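Side-chain contacts in metazoan TIR-STING fusion (Crassostrea gigas, PDB 6WT6), which joins a TIR domain to a STING ligand-binding domain in one metazoan chain, the model holding two copies of it: residues 201-206 with 212-217; 262-267 with 272-277; 229-232 with 236-239; 326-331 with 347-352; 181-186 with 278-283. One frame throughout, in Å; residues are numbered along the deposited sequence.

Contact 1 of 5, residues 201-206 with 212-217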
# COMPACT_ATOMS: atom_id res chain seq x y z
N GLN A 201 -11.24 -32.92 -2.63
CA GLN A 201 -11.96 -33.63 -3.68
C GLN A 201 -11.01 -34.05 -4.79
O GLN A 201 -11.08 -35.18 -5.28
CB GLN A 201 -13.08 -32.76 -4.24
CG GLN A 201 -13.78 -33.39 -5.44
CD GLN A 201 -14.91 -32.53 -5.97
OE1 GLN A 201 -15.83 -32.16 -5.24
NE2 GLN A 201 -14.84 -32.20 -7.26
N TRP A 202 -10.11 -33.15 -5.20
CA TRP A 202 -9.11 -33.52 -6.21
C TRP A 202 -8.19 -34.61 -5.68
O TRP A 202 -7.89 -35.58 -6.38
CB TRP A 202 -8.30 -32.28 -6.62
CG TRP A 202 -7.44 -32.50 -7.84
CD1 TRP A 202 -7.74 -32.14 -9.12
CD2 TRP A 202 -6.16 -33.14 -7.89
NE1 TRP A 202 -6.72 -32.51 -9.97
CE2 TRP A 202 -5.74 -33.13 -9.23
CE3 TRP A 202 -5.33 -33.72 -6.92
CZ2 TRP A 202 -4.51 -33.67 -9.64
CZ3 TRP A 202 -4.11 -34.25 -7.33
CH2 TRP A 202 -3.72 -34.23 -8.67
N ARG A 203 -7.73 -34.45 -4.43
CA ARG A 203 -6.85 -35.45 -3.83
C ARG A 203 -7.52 -36.81 -3.76
O ARG A 203 -6.88 -37.84 -3.98
CB ARG A 203 -6.45 -34.98 -2.43
CG ARG A 203 -5.59 -35.95 -1.67
CD ARG A 203 -5.18 -35.36 -0.34
NE ARG A 203 -6.32 -35.21 0.56
CZ ARG A 203 -6.25 -34.63 1.75
NH1 ARG A 203 -5.10 -34.13 2.18
NH2 ARG A 203 -7.33 -34.55 2.52
N ARG A 204 -8.82 -36.83 -3.46
CA ARG A 204 -9.53 -38.09 -3.28
C ARG A 204 -9.59 -38.88 -4.59
O ARG A 204 -9.32 -40.08 -4.61
CB ARG A 204 -10.94 -37.81 -2.75
CG ARG A 204 -11.76 -39.04 -2.45
CD ARG A 204 -13.12 -38.64 -1.88
NE ARG A 204 -13.92 -39.81 -1.52
CZ ARG A 204 -13.82 -40.46 -0.37
NH1 ARG A 204 -12.94 -40.06 0.55
NH2 ARG A 204 -14.59 -41.51 -0.13
N VAL A 205 -9.94 -38.21 -5.69
CA VAL A 205 -10.22 -38.90 -6.94
C VAL A 205 -8.97 -39.02 -7.79
O VAL A 205 -9.04 -39.44 -8.95
CB VAL A 205 -11.35 -38.19 -7.71
CG1 VAL A 205 -12.60 -38.10 -6.85
CG2 VAL A 205 -10.89 -36.81 -8.17
N ASN A 206 -7.81 -38.67 -7.23
CA ASN A 206 -6.54 -38.82 -7.93
C ASN A 206 -5.55 -39.67 -7.16
O ASN A 206 -4.38 -39.74 -7.55
CB ASN A 206 -5.93 -37.44 -8.22
CG ASN A 206 -6.57 -36.77 -9.42
OD1 ASN A 206 -5.99 -36.72 -10.50
ND2 ASN A 206 -7.78 -36.24 -9.24
N MET A 212 -0.52 -35.36 -0.23
CA MET A 212 -0.94 -34.03 -0.67
C MET A 212 -1.58 -33.29 0.49
O MET A 212 -2.47 -33.83 1.16
CB MET A 212 -1.92 -34.13 -1.84
CG MET A 212 -2.40 -32.78 -2.35
SD MET A 212 -3.53 -32.96 -3.74
CE MET A 212 -3.55 -31.28 -4.37
N SER A 213 -1.13 -32.06 0.72
CA SER A 213 -1.71 -31.20 1.73
C SER A 213 -2.98 -30.53 1.19
O SER A 213 -3.18 -30.40 -0.02
CB SER A 213 -0.71 -30.13 2.17
OG SER A 213 -1.35 -29.08 2.87
N GLU A 214 -3.84 -30.11 2.11
CA GLU A 214 -5.04 -29.37 1.76
C GLU A 214 -4.75 -27.93 1.35
O GLU A 214 -5.57 -27.32 0.66
CB GLU A 214 -6.02 -29.34 2.93
CG GLU A 214 -6.46 -30.69 3.45
CD GLU A 214 -7.39 -30.55 4.63
OE1 GLU A 214 -7.55 -29.41 5.13
OE2 GLU A 214 -7.97 -31.56 5.07
N LYS A 215 -3.61 -27.38 1.75
CA LYS A 215 -3.39 -25.95 1.65
C LYS A 215 -2.89 -25.55 0.26
O LYS A 215 -2.36 -26.36 -0.51
CB LYS A 215 -2.39 -25.47 2.71
CG LYS A 215 -2.85 -25.66 4.15
CD LYS A 215 -1.86 -25.03 5.12
CE LYS A 215 -2.28 -25.22 6.56
NZ LYS A 215 -2.34 -26.67 6.95
N LEU A 216 -3.07 -24.27 -0.05
CA LEU A 216 -2.49 -23.66 -1.24
C LEU A 216 -1.14 -23.07 -0.86
O LEU A 216 -1.06 -22.19 0.01
CB LEU A 216 -3.42 -22.57 -1.79
CG LEU A 216 -2.89 -21.76 -2.97
CD1 LEU A 216 -2.67 -22.66 -4.18
CD2 LEU A 216 -3.83 -20.61 -3.30
N PHE A 217 -0.08 -23.55 -1.50
CA PHE A 217 1.27 -23.09 -1.19
C PHE A 217 1.59 -21.87 -2.05
O PHE A 217 1.53 -21.93 -3.28
CB PHE A 217 2.29 -24.21 -1.42
CG PHE A 217 2.22 -25.29 -0.37
CD1 PHE A 217 3.15 -25.32 0.66
CD2 PHE A 217 1.22 -26.24 -0.40
CE1 PHE A 217 3.09 -26.30 1.63
CE2 PHE A 217 1.15 -27.22 0.58
CZ PHE A 217 2.09 -27.25 1.59
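The last turn of helix 176-204 runs up to the start of strand 212-221, the CA atoms of R203 and M212 lying 6.9 Å apart where the two segments come nearest. R203 and M212 carry most of the contact. The arginine leaves the helix extended and bends at chi3 (68°), which brings CD near CB and O of M212 and NH1 to M212 O at 2.8 Å; the acceptor lies in the guanidinium plane, at its edge, and the N-H...O angle is 154°. Beyond, NH2 of R203 forms a long salt bridge with OE2 of E214 at 4.0 Å, the guanidinium and carboxylate planes 55° apart. The extended M212 side chain runs past R203 CB and crosses W202 at about a right angle, a Met-aromatic contact with SD 3.7 Å from CE3 of W202, oblique to the ring. W202 and M212 both pack against I262 of strand 260-266, while the chain turns a corner at E214-K215 before L216 pairs with K326 and K328.

Contact 2 of 5, residues 262-267 with 272-277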
# COMPACT_ATOMS: atom_id res chain seq x y z
N ILE A 262 -2.01 -27.69 -10.13
CA ILE A 262 -1.51 -28.79 -9.32
C ILE A 262 -0.18 -29.25 -9.89
O ILE A 262 -0.04 -29.45 -11.10
CB ILE A 262 -2.51 -29.96 -9.28
CG1 ILE A 262 -3.90 -29.45 -8.86
CG2 ILE A 262 -2.02 -31.03 -8.31
CD1 ILE A 262 -3.92 -28.80 -7.50
N TYR A 263 0.81 -29.41 -9.01
CA TYR A 263 2.11 -29.91 -9.40
C TYR A 263 2.43 -31.17 -8.60
O TYR A 263 1.80 -31.48 -7.59
CB TYR A 263 3.21 -28.87 -9.17
CG TYR A 263 3.03 -27.59 -9.96
CD1 TYR A 263 3.55 -27.45 -11.23
CD2 TYR A 263 2.33 -26.51 -9.42
CE1 TYR A 263 3.39 -26.29 -11.95
CE2 TYR A 263 2.17 -25.34 -10.13
CZ TYR A 263 2.71 -25.24 -11.40
OH TYR A 263 2.55 -24.08 -12.12
N SER A 264 3.44 -31.90 -9.09
CA SER A 264 3.98 -33.06 -8.41
C SER A 264 5.46 -32.85 -8.14
O SER A 264 6.15 -32.13 -8.87
CB SER A 264 3.78 -34.33 -9.24
OG SER A 264 4.00 -35.49 -8.46
N VAL A 265 5.95 -33.50 -7.09
CA VAL A 265 7.35 -33.39 -6.70
C VAL A 265 7.76 -34.70 -6.03
O VAL A 265 6.98 -35.30 -5.28
CB VAL A 265 7.57 -32.16 -5.79
CG1 VAL A 265 6.68 -32.23 -4.55
CG2 VAL A 265 9.00 -32.04 -5.39
N THR A 266 8.97 -35.16 -6.33
CA THR A 266 9.47 -36.46 -5.89
C THR A 266 10.49 -36.28 -4.77
O THR A 266 11.43 -35.48 -4.91
CB THR A 266 10.10 -37.22 -7.05
OG1 THR A 266 9.15 -37.34 -8.12
CG2 THR A 266 10.52 -38.61 -6.62
N ASP A 267 10.32 -37.01 -3.68
CA ASP A 267 11.24 -36.93 -2.55
C ASP A 267 12.36 -37.95 -2.76
O ASP A 267 12.56 -38.44 -3.87
CB ASP A 267 10.47 -37.12 -1.23
CG ASP A 267 9.95 -38.54 -1.05
OD1 ASP A 267 9.78 -39.25 -2.06
OD2 ASP A 267 9.69 -38.93 0.10
N ASP A 272 5.92 -39.58 -4.92
CA ASP A 272 5.41 -38.34 -5.48
C ASP A 272 4.52 -37.65 -4.47
O ASP A 272 3.65 -38.28 -3.86
CB ASP A 272 4.64 -38.59 -6.78
CG ASP A 272 5.52 -39.12 -7.89
OD1 ASP A 272 6.75 -39.02 -7.76
OD2 ASP A 272 4.98 -39.69 -8.87
N TYR A 273 4.73 -36.34 -4.31
CA TYR A 273 3.90 -35.50 -3.45
C TYR A 273 3.26 -34.42 -4.31
O TYR A 273 3.93 -33.81 -5.14
CB TYR A 273 4.73 -34.89 -2.32
CG TYR A 273 4.98 -35.85 -1.19
CD1 TYR A 273 6.04 -36.76 -1.24
CD2 TYR A 273 4.16 -35.87 -0.07
CE1 TYR A 273 6.27 -37.65 -0.20
CE2 TYR A 273 4.38 -36.75 0.98
CZ TYR A 273 5.44 -37.64 0.90
OH TYR A 273 5.67 -38.52 1.94
N PHE A 274 1.96 -34.20 -4.10
CA PHE A 274 1.18 -33.28 -4.90
C PHE A 274 0.85 -32.02 -4.10
O PHE A 274 0.69 -32.06 -2.88
CB PHE A 274 -0.12 -33.93 -5.37
CG PHE A 274 0.08 -35.06 -6.35
CD1 PHE A 274 0.34 -36.34 -5.90
CD2 PHE A 274 -0.03 -34.84 -7.71
CE1 PHE A 274 0.52 -37.39 -6.79
CE2 PHE A 274 0.14 -35.89 -8.61
CZ PHE A 274 0.42 -37.16 -8.15
N PHE A 275 0.76 -30.90 -4.81
CA PHE A 275 0.42 -29.65 -4.14
C PHE A 275 -0.18 -28.68 -5.14
O PHE A 275 0.19 -28.67 -6.32
CB PHE A 275 1.66 -29.03 -3.47
CG PHE A 275 2.75 -28.64 -4.44
CD1 PHE A 275 3.65 -29.58 -4.92
CD2 PHE A 275 2.89 -27.32 -4.85
CE1 PHE A 275 4.66 -29.22 -5.80
CE2 PHE A 275 3.90 -26.95 -5.73
CZ PHE A 275 4.78 -27.90 -6.20
N ALA A 276 -1.13 -27.88 -4.66
CA ALA A 276 -1.54 -26.69 -5.38
C ALA A 276 -0.59 -25.56 -5.02
O ALA A 276 -0.35 -25.31 -3.83
CB ALA A 276 -2.98 -26.31 -5.04
N GLY A 277 -0.04 -24.90 -6.02
CA GLY A 277 0.98 -23.89 -5.76
C GLY A 277 1.00 -22.82 -6.82
O GLY A 277 0.66 -23.05 -7.99
O HOH W 1 0.79 -21.79 -10.50
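Y263 lays its CB over the face of the F275 ring, a CH-pi contact with CB 3.5 Å from CZ of F275. The two rings are near parallel, planes at 28°, but slid apart until they barely overlap. F275 reaches this place because its CG stands between the backbone N and the carbonyl carbon (chi1 63°), which swings the ring across to strand 260-266; there its CE1 also meets CG1 of V265 at 3.8 Å. Along the edge of the Y263 ring, CE2 approaches G277 O in the plane of the ring. The phenol OH bonds to S229, and a water that donates to G277 O is also weakly bonded to Y263 OH.

The other face of the hairpin carries I262, S264 and T266 against A276, F274 and D272. CD1 of I262 touches CB of A276 at 3.6 Å, S264 OG sits above the F274 ring toward its rim, and T266 OG1 gives a hydrogen bond to D272 OD1 at 3.0 Å, on the anti side, tilted 33° out of the carboxylate plane. Backbone bonds in both directions join the hydrogen-bonded pairs Y263-F275 and V265-Y273, making an antiparallel beta hairpin. Strands 238-243 and 212-221 flank it in the sheet, and helix 341-356 covers the face of V265, Y273 and F275, where K351 forms a salt bridge with D267.

Contact 3 of 5, residues 229-232 with 236-239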
# COMPACT_ATOMS: atom_id res chain seq x y z
N SER A 229 5.77 -20.05 -14.14
CA SER A 229 5.32 -21.23 -13.43
C SER A 229 6.39 -21.62 -12.42
O SER A 229 7.58 -21.50 -12.70
CB SER A 229 5.05 -22.39 -14.40
OG SER A 229 4.82 -23.60 -13.71
N ILE A 230 5.96 -22.09 -11.24
CA ILE A 230 6.92 -22.55 -10.25
C ILE A 230 7.68 -23.76 -10.78
O ILE A 230 8.82 -24.01 -10.36
CB ILE A 230 6.21 -22.87 -8.92
CG1 ILE A 230 7.23 -23.15 -7.81
CG2 ILE A 230 5.27 -24.05 -9.07
CD1 ILE A 230 8.06 -21.94 -7.42
N ALA A 231 7.09 -24.50 -11.72
CA ALA A 231 7.76 -25.61 -12.37
C ALA A 231 8.94 -25.17 -13.22
O ALA A 231 9.76 -26.01 -13.59
CB ALA A 231 6.75 -26.40 -13.22
N ASP A 232 9.05 -23.88 -13.54
CA ASP A 232 10.22 -23.37 -14.24
C ASP A 232 11.48 -23.40 -13.38
O ASP A 232 12.56 -23.12 -13.89
CB ASP A 232 9.97 -21.94 -14.72
CG ASP A 232 8.95 -21.87 -15.83
OD1 ASP A 232 8.82 -22.87 -16.56
OD2 ASP A 232 8.28 -20.82 -15.98
N LEU A 236 12.06 -31.40 -12.49
CA LEU A 236 11.49 -32.45 -11.65
C LEU A 236 10.15 -32.04 -11.03
O LEU A 236 9.53 -32.86 -10.34
CB LEU A 236 12.48 -32.83 -10.55
CG LEU A 236 13.80 -33.40 -11.08
CD1 LEU A 236 14.82 -33.61 -9.96
CD2 LEU A 236 13.54 -34.69 -11.84
N ILE A 237 9.70 -30.81 -11.26
CA ILE A 237 8.38 -30.36 -10.84
C ILE A 237 7.45 -30.46 -12.04
O ILE A 237 7.69 -29.81 -13.07
CB ILE A 237 8.42 -28.92 -10.30
CG1 ILE A 237 9.49 -28.79 -9.21
CG2 ILE A 237 7.05 -28.49 -9.79
CD1 ILE A 237 9.77 -27.35 -8.80
N LYS A 238 6.41 -31.28 -11.93
CA LYS A 238 5.59 -31.67 -13.07
C LYS A 238 4.18 -31.11 -12.95
O LYS A 238 3.53 -31.25 -11.91
CB LYS A 238 5.52 -33.19 -13.21
CG LYS A 238 6.87 -33.87 -13.41
CD LYS A 238 6.68 -35.34 -13.73
CE LYS A 238 8.01 -36.08 -13.83
NZ LYS A 238 7.83 -37.49 -14.28
N HIS A 239 3.70 -30.49 -14.03
CA HIS A 239 2.30 -30.08 -14.12
C HIS A 239 1.40 -31.31 -14.05
O HIS A 239 1.62 -32.29 -14.75
CB HIS A 239 2.06 -29.32 -15.42
CG HIS A 239 2.12 -27.83 -15.28
ND1 HIS A 239 3.29 -27.11 -15.44
CD2 HIS A 239 1.15 -26.92 -15.00
CE1 HIS A 239 3.04 -25.83 -15.27
NE2 HIS A 239 1.75 -25.68 -15.00
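A231 fits its methyl group against I237, CB lying 3.5 Å from the carbonyl O and 4.0 Å from CG2 of that residue. The isoleucine presents two branches: CG2, anti to the backbone N, faces A231, while CG1 stands beside the N (chi1 -53°) and extends onward, carrying CD1 to the carbonyl O of I230 at 3.8 Å. This short turn lies in the connection between strands 212-221 and 238-243 of the STING ligand-binding domain, and the chain folds back so that I237 leads into the edge strand. Y263 of the neighbouring strand 260-266 is a common partner: I230, A231 and I237 pack on it, and its ring meets H239 with planes at about 60°. H239 lies at the S229 end of the contact. Its chi1 of -96° is off the usual staggered value, and the imidazole comes obliquely to S229, with CE1 3.3 Å from OG; ND1 lies more loosely beside CB of A231. The S229 hydroxyl, whose outside partner is Y263, also accepts from the amide of A231 in an ST turn at the head of the 3-10 segment that begins at I230, and the D232 carboxylate returns to the S229 amide in a weak bond.

Contact 4 of 5, residues 326-331 with 347-352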
# COMPACT_ATOMS: atom_id res chain seq x y z
N LYS A 326 -5.51 -22.08 5.56
CA LYS A 326 -5.92 -22.48 4.22
C LYS A 326 -4.81 -22.32 3.19
O LYS A 326 -4.90 -22.90 2.10
CB LYS A 326 -7.15 -21.67 3.77
CG LYS A 326 -8.41 -21.93 4.60
CD LYS A 326 -8.99 -23.32 4.34
CE LYS A 326 -10.16 -23.63 5.28
NZ LYS A 326 -11.22 -22.60 5.22
N CYS A 327 -3.78 -21.55 3.50
CA CYS A 327 -2.65 -21.40 2.60
C CYS A 327 -1.36 -21.45 3.41
O CYS A 327 -1.36 -21.25 4.63
CB CYS A 327 -2.74 -20.10 1.79
SG CYS A 327 -2.36 -18.61 2.72
N LYS A 328 -0.26 -21.73 2.72
CA LYS A 328 1.06 -21.75 3.33
C LYS A 328 2.00 -20.91 2.48
O LYS A 328 2.26 -21.25 1.32
CB LYS A 328 1.60 -23.17 3.48
CG LYS A 328 2.96 -23.24 4.15
CD LYS A 328 2.94 -22.55 5.50
CE LYS A 328 4.25 -22.72 6.24
NZ LYS A 328 5.39 -22.15 5.46
N ILE A 329 2.49 -19.81 3.04
CA ILE A 329 3.44 -18.96 2.33
C ILE A 329 4.82 -19.58 2.44
O ILE A 329 5.30 -19.87 3.55
CB ILE A 329 3.42 -17.53 2.89
CG1 ILE A 329 1.99 -16.97 2.90
CG2 ILE A 329 4.32 -16.63 2.06
CD1 ILE A 329 1.90 -15.52 3.35
N VAL A 330 5.47 -19.80 1.30
CA VAL A 330 6.78 -20.44 1.23
C VAL A 330 7.79 -19.36 0.85
O VAL A 330 7.97 -19.04 -0.34
CB VAL A 330 6.80 -21.59 0.22
CG1 VAL A 330 8.19 -22.26 0.18
CG2 VAL A 330 5.71 -22.62 0.55
N PHE A 331 8.47 -18.79 1.84
CA PHE A 331 9.56 -17.86 1.59
C PHE A 331 10.86 -18.64 1.43
O PHE A 331 11.15 -19.55 2.23
CB PHE A 331 9.68 -16.84 2.71
CG PHE A 331 10.74 -15.80 2.49
CD1 PHE A 331 10.44 -14.62 1.84
CD2 PHE A 331 12.04 -16.01 2.92
CE1 PHE A 331 11.42 -13.66 1.63
CE2 PHE A 331 13.02 -15.06 2.71
CZ PHE A 331 12.71 -13.89 2.07
N CYS A 347 8.90 -30.59 -0.94
CA CYS A 347 8.61 -31.83 -0.23
C CYS A 347 8.70 -31.64 1.28
O CYS A 347 7.90 -32.21 2.04
CB CYS A 347 9.56 -32.95 -0.67
SG CYS A 347 9.19 -33.68 -2.27
N ASN A 348 9.67 -30.85 1.73
CA ASN A 348 9.76 -30.56 3.16
C ASN A 348 8.53 -29.81 3.65
O ASN A 348 8.00 -30.10 4.72
CB ASN A 348 11.03 -29.77 3.45
CG ASN A 348 12.19 -30.65 3.86
OD1 ASN A 348 12.25 -31.13 4.99
ND2 ASN A 348 13.13 -30.86 2.94
N GLU A 349 8.06 -28.83 2.87
CA GLU A 349 6.89 -28.06 3.30
C GLU A 349 5.62 -28.89 3.25
O GLU A 349 4.78 -28.79 4.14
CB GLU A 349 6.75 -26.80 2.44
CG GLU A 349 7.57 -25.62 2.93
CD GLU A 349 7.16 -25.14 4.31
OE1 GLU A 349 6.04 -25.47 4.77
OE2 GLU A 349 7.96 -24.42 4.94
N ILE A 350 5.47 -29.73 2.22
CA ILE A 350 4.27 -30.56 2.10
C ILE A 350 4.18 -31.52 3.28
O ILE A 350 3.11 -31.70 3.87
CB ILE A 350 4.27 -31.31 0.76
CG1 ILE A 350 4.13 -30.34 -0.41
CG2 ILE A 350 3.16 -32.35 0.73
CD1 ILE A 350 4.17 -31.01 -1.76
N LYS A 351 5.30 -32.16 3.63
CA LYS A 351 5.30 -33.10 4.75
C LYS A 351 5.04 -32.39 6.07
O LYS A 351 4.37 -32.93 6.95
CB LYS A 351 6.62 -33.86 4.79
CG LYS A 351 6.84 -34.78 3.59
CD LYS A 351 8.22 -35.42 3.61
CE LYS A 351 8.39 -36.36 2.43
NZ LYS A 351 9.72 -37.04 2.44
N ASN A 352 5.57 -31.18 6.23
CA ASN A 352 5.32 -30.41 7.45
C ASN A 352 3.84 -30.09 7.60
O ASN A 352 3.29 -30.17 8.71
CB ASN A 352 6.16 -29.13 7.43
CG ASN A 352 6.03 -28.33 8.71
OD1 ASN A 352 6.32 -28.83 9.80
ND2 ASN A 352 5.60 -27.08 8.59
O HOH W 2 8.17 -22.67 7.37
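This is a salt bridge joining edge strand 327-332 to helix 341-356, which packs on one face of the mixed sheet of the STING ligand-binding domain. K328 and E349 each point toward the other segment and their side chains meet at about a right angle. The lysine runs out anti to its backbone N, then bends at chi2 (56°) and again at chi4, a curled shape that brings NZ back over its own strand, where it bonds to I329 O at 3.0 Å from above the carbonyl plane. From that position NZ faces both oxygens of E349, with OE1 and OE2 each 3.5 Å away; these hydrogen bonds are weak. E349 is itself bent at chi2 (-64°), which turns its carboxylate toward the lysine. A water donates to OE2 of E349 at 3.0 Å and weakly accepts from NZ. Beside the ion pair, CG2 of V330 lies 4.3 Å from CG of E349, and F217 of strand 212-221 touches K328, V330 and E349 alike. The ammonium group is thus shared among a carbonyl, a carboxylate and a water, so the attraction between strand and helix is probably mainly ionic, with weak hydrogen bonding, and an ionised E349 would be favoured by the nearby lysine.

Contact 5 of 5, residues 181-186 with 278-283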
# COMPACT_ATOMS: atom_id res chain seq x y z
N TRP A 181 -3.84 -5.92 1.70
CA TRP A 181 -5.30 -5.82 1.65
C TRP A 181 -5.83 -6.03 0.24
O TRP A 181 -6.87 -6.66 0.05
CB TRP A 181 -5.77 -4.47 2.21
CG TRP A 181 -5.68 -4.38 3.70
CD1 TRP A 181 -4.77 -3.67 4.43
CD2 TRP A 181 -6.54 -5.03 4.65
NE1 TRP A 181 -5.01 -3.83 5.77
CE2 TRP A 181 -6.09 -4.66 5.94
CE3 TRP A 181 -7.64 -5.88 4.54
CZ2 TRP A 181 -6.71 -5.12 7.10
CZ3 TRP A 181 -8.25 -6.33 5.70
CH2 TRP A 181 -7.78 -5.95 6.96
N GLY A 182 -5.11 -5.52 -0.77
CA GLY A 182 -5.52 -5.75 -2.15
C GLY A 182 -5.42 -7.20 -2.57
O GLY A 182 -6.26 -7.70 -3.33
N TYR A 183 -4.40 -7.90 -2.09
CA TYR A 183 -4.25 -9.32 -2.40
C TYR A 183 -5.27 -10.15 -1.64
O TYR A 183 -5.80 -11.14 -2.17
CB TYR A 183 -2.82 -9.76 -2.08
CG TYR A 183 -2.44 -11.18 -2.46
CD1 TYR A 183 -2.72 -11.69 -3.73
CD2 TYR A 183 -1.75 -12.00 -1.57
CE1 TYR A 183 -2.35 -12.99 -4.08
CE2 TYR A 183 -1.37 -13.28 -1.91
CZ TYR A 183 -1.67 -13.77 -3.16
OH TYR A 183 -1.29 -15.06 -3.47
N TYR A 184 -5.59 -9.75 -0.41
CA TYR A 184 -6.62 -10.38 0.40
C TYR A 184 -7.99 -10.26 -0.26
O TYR A 184 -8.53 -11.25 -0.77
CB TYR A 184 -6.63 -9.77 1.80
CG TYR A 184 -7.68 -10.31 2.74
CD1 TYR A 184 -7.61 -11.62 3.21
CD2 TYR A 184 -8.72 -9.51 3.18
CE1 TYR A 184 -8.56 -12.11 4.08
CE2 TYR A 184 -9.68 -10.00 4.05
CZ TYR A 184 -9.60 -11.30 4.50
OH TYR A 184 -10.55 -11.78 5.36
N TYR A 185 -8.57 -9.05 -0.27
CA TYR A 185 -9.94 -8.88 -0.75
C TYR A 185 -10.07 -9.11 -2.25
O TYR A 185 -11.17 -9.44 -2.71
CB TYR A 185 -10.48 -7.49 -0.40
CG TYR A 185 -11.04 -7.39 0.99
CD1 TYR A 185 -12.20 -8.07 1.35
CD2 TYR A 185 -10.40 -6.64 1.96
CE1 TYR A 185 -12.71 -8.00 2.63
CE2 TYR A 185 -10.91 -6.55 3.24
CZ TYR A 185 -12.06 -7.23 3.57
OH TYR A 185 -12.54 -7.15 4.84
N GLY A 186 -9.00 -8.94 -3.01
CA GLY A 186 -9.10 -9.16 -4.44
C GLY A 186 -8.94 -10.59 -4.88
O GLY A 186 -9.22 -10.90 -6.04
N GLU A 278 1.43 -21.63 -6.41
CA GLU A 278 1.60 -20.51 -7.33
C GLU A 278 2.45 -19.46 -6.64
O GLU A 278 2.64 -19.48 -5.42
CB GLU A 278 0.25 -19.93 -7.76
CG GLU A 278 -0.56 -19.36 -6.61
CD GLU A 278 -2.01 -19.10 -6.98
OE1 GLU A 278 -2.56 -19.90 -7.76
OE2 GLU A 278 -2.59 -18.10 -6.50
N TYR A 279 2.98 -18.54 -7.44
CA TYR A 279 3.67 -17.39 -6.89
C TYR A 279 2.67 -16.39 -6.31
O TYR A 279 1.52 -16.31 -6.75
CB TYR A 279 4.52 -16.70 -7.96
CG TYR A 279 5.78 -17.43 -8.38
CD1 TYR A 279 6.93 -17.35 -7.61
CD2 TYR A 279 5.82 -18.18 -9.54
CE1 TYR A 279 8.09 -18.01 -7.99
CE2 TYR A 279 6.96 -18.85 -9.93
CZ TYR A 279 8.10 -18.76 -9.15
OH TYR A 279 9.24 -19.41 -9.53
N ILE A 280 3.11 -15.64 -5.30
CA ILE A 280 2.42 -14.44 -4.87
C ILE A 280 2.75 -13.36 -5.89
O ILE A 280 3.82 -12.74 -5.83
CB ILE A 280 2.82 -14.02 -3.45
CG1 ILE A 280 2.62 -15.17 -2.47
CG2 ILE A 280 2.02 -12.80 -3.01
CD1 ILE A 280 2.94 -14.82 -1.04
N GLY A 281 1.85 -13.14 -6.85
CA GLY A 281 2.19 -12.32 -8.01
C GLY A 281 2.47 -10.87 -7.68
O GLY A 281 3.22 -10.20 -8.41
N VAL A 282 1.90 -10.36 -6.59
CA VAL A 282 2.03 -8.94 -6.28
C VAL A 282 3.47 -8.57 -5.93
O VAL A 282 3.89 -7.42 -6.15
CB VAL A 282 1.05 -8.55 -5.15
CG1 VAL A 282 1.48 -9.17 -3.82
CG2 VAL A 282 0.93 -7.04 -5.04
N ILE A 283 4.26 -9.51 -5.40
CA ILE A 283 5.62 -9.16 -4.99
C ILE A 283 6.51 -8.81 -6.19
O ILE A 283 7.51 -8.11 -6.02
CB ILE A 283 6.27 -10.29 -4.16
CG1 ILE A 283 6.60 -11.49 -5.04
CG2 ILE A 283 5.35 -10.69 -3.02
CD1 ILE A 283 7.11 -12.70 -4.27
O HOH W 3 -1.17 -15.67 -5.85
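Apolar contact comes first: Y183 projects from helix 176-204 and crosses I280 at about a right angle, its CE2 3.6 Å from CG2 of the isoleucine and its CZ 3.8 Å from the same methyl, which approaches obliquely to the ring. CG of Y183 is anti to the backbone N (chi1 -174°), and this sends the ring straight out from the helix to the chain just beyond strand 272-279. L218 of the adjacent strand packs on both residues.

Polar contact is made through water. The OH of Y183 donates to a water in the plane of the ring, and that water donates in turn to OE2 of E278 and to the carbonyl O of Y279, each at 2.9 Å. E278 OE2 is also hydrogen-bonded to the hydroxyl of Y187, one helical turn on from Y183. Accepting one hydrogen bond and donating two, the water links the phenol to E278 and Y279 and probably limits its movement; the negative carboxylate would tend to polarise the water and so favour its acceptance of the phenol hydrogen.

Overall arrangement
Contact 2 is the buried core of the set, a hairpin held by backbone bonds and aromatic packing, and the other four are only partly buried. Contacts 1 and 5 share helix 176-204: contact 1 uses its last turn, with an arginine and a methionine, and contact 5 its early part, with a tyrosine and a bridging water. Contact 3 touches contact 2 through Y263, at the edge-strand side of the sheet, and relies on alanine-isoleucine packing and on an exposed histidine beside a serine. At the other edge, contact 4 depends on charge; its helix also reaches contact 2 through K351 and I350. All five meet the same mixed sheet, with strand 212-221 of contact 1 lying between those of contacts 2 and 4.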